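Local coordinates for heme-binding protein A (Haemophilus parasuis 29755, PDB 3TPA), which probably binds glutathione as a family 5 extracellular solute-binding protein serving an ABC-type uptake system, at residues D245-I249 and S250-Q254. The protein carries 1 engineered substitution. Residues are numbered along the deposited sequence; the frame is centred on the assembly and turned at random.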
# COMPACT_ATOMS: atom_id res chain seq x y z
N ASP A 245 -8.78 14.82 3.81
CA ASP A 245 -8.55 13.64 2.99
C ASP A 245 -9.52 13.61 1.81
O ASP A 245 -10.42 14.45 1.70
CB ASP A 245 -8.62 12.35 3.83
CG ASP A 245 -10.01 12.05 4.36
OD1 ASP A 245 -10.91 12.91 4.24
OD2 ASP A 245 -10.19 10.94 4.92
N PHE A 246 -9.30 12.65 0.91
CA PHE A 246 -10.11 12.48 -0.31
C PHE A 246 -10.60 13.80 -0.91
O PHE A 246 -11.80 14.01 -1.08
CB PHE A 246 -11.28 11.51 -0.05
CG PHE A 246 -10.83 10.11 0.32
CD1 PHE A 246 -10.47 9.20 -0.66
CD2 PHE A 246 -10.74 9.72 1.64
CE1 PHE A 246 -10.04 7.90 -0.31
CE2 PHE A 246 -10.31 8.43 1.99
CZ PHE A 246 -9.96 7.52 1.02
N PRO A 247 -9.66 14.70 -1.27
CA PRO A 247 -10.05 15.91 -1.99
C PRO A 247 -10.65 15.58 -3.35
O PRO A 247 -10.12 14.72 -4.05
CB PRO A 247 -8.72 16.63 -2.18
CG PRO A 247 -7.70 15.53 -2.21
CD PRO A 247 -8.20 14.52 -1.21
N ASN A 248 -11.74 16.24 -3.74
CA ASN A 248 -12.24 16.09 -5.10
C ASN A 248 -11.17 16.53 -6.08
O ASN A 248 -10.59 17.61 -5.94
CB ASN A 248 -13.51 16.90 -5.33
CG ASN A 248 -14.77 16.15 -4.94
OD1 ASN A 248 -14.76 14.94 -4.73
ND2 ASN A 248 -15.88 16.88 -4.85
N ILE A 249 -10.92 15.70 -7.09
CA ILE A 249 -9.89 16.01 -8.09
C ILE A 249 -10.16 17.33 -8.80
O ILE A 249 -9.23 18.04 -9.19
CB ILE A 249 -9.73 14.88 -9.13
CG1 ILE A 249 -8.57 15.19 -10.08
CG2 ILE A 249 -11.03 14.64 -9.89
CD1 ILE A 249 -7.21 15.17 -9.43
N SER A 250 -11.44 17.65 -8.97
CA SER A 250 -11.88 18.91 -9.58
C SER A 250 -11.30 20.12 -8.87
O SER A 250 -11.16 21.18 -9.47
CB SER A 250 -13.41 19.02 -9.52
OG SER A 250 -14.03 17.84 -9.99
N ASP A 251 -11.04 19.99 -7.57
CA ASP A 251 -10.57 21.09 -6.75
C ASP A 251 -9.05 21.23 -6.73
O ASP A 251 -8.52 22.24 -6.28
CB ASP A 251 -11.06 20.94 -5.30
CG ASP A 251 -12.55 21.15 -5.15
OD1 ASP A 251 -13.12 21.99 -5.88
OD2 ASP A 251 -13.16 20.47 -4.28
N ILE A 252 -8.33 20.21 -7.17
CA ILE A 252 -6.87 20.20 -7.05
C ILE A 252 -6.19 21.38 -7.74
O ILE A 252 -5.32 22.04 -7.16
CB ILE A 252 -6.27 18.87 -7.53
CG1 ILE A 252 -6.60 17.76 -6.55
CG2 ILE A 252 -4.77 19.00 -7.64
CD1 ILE A 252 -6.03 17.96 -5.14
N ALA A 253 -6.57 21.63 -8.99
CA ALA A 253 -5.98 22.72 -9.77
C ALA A 253 -6.10 24.08 -9.06
O ALA A 253 -5.14 24.84 -8.99
CB ALA A 253 -6.63 22.79 -11.15
N GLN A 254 -7.27 24.39 -8.52
CA GLN A 254 -7.41 25.63 -7.76
C GLN A 254 -6.70 25.60 -6.39
O GLN A 254 -6.26 26.65 -5.91
CB GLN A 254 -8.88 26.00 -7.58
CG GLN A 254 -9.08 27.25 -6.71
CD GLN A 254 -8.39 28.47 -7.29
OE1 GLN A 254 -8.35 28.66 -8.51
NE2 GLN A 254 -7.85 29.31 -6.42
O HOH W 1 -12.31 18.96 -2.33
O HOH W 2 -15.67 19.67 -4.86
O HOH W 3 -8.36 20.15 -10.79
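N248 and D251 meet where, in this family 5 solute-binding protein, the loop after strand 243-244, an outermost strand of its mixed sheet, turns into helix 249-255. Two overlapping type I beta-turns, N248-D251 and I249-I252, lead into the helix, and two waters bridge N248 to D251. N248 O accepts from D251 N at 2.9 Å, and one residue on, I249 O accepts from I252 N at 3.1 Å. The N248 and D251 side chains do not bond directly: D251 OD2 lies 3.7 Å from N248 CB and accepts a hydrogen bond from each of two waters. One water, 2.6 Å from D251 OD2, accepts from N248 N; the other accepts from N248 ND2, so a single carboxylate oxygen serves both the amide and the side chain of N248. With chi1 at -70°, D251 CG lies beside its own backbone N and anti to the carbonyl carbon, which turns the carboxylate back toward N248.

Away from these waters, I252 is the buried residue, its CD1 meeting P247 CG and its CG1 meeting I249 CD1. Strand 478-491 borders this apolar group, with P489 against P247 and Y487 against I252, while Y233 of helix 229-237 touches D251. R232 of that helix holds the loop upstream through D245 O and F246 O. A third water links I249 O to A253 N, accepting from that amide at 2.9 Å.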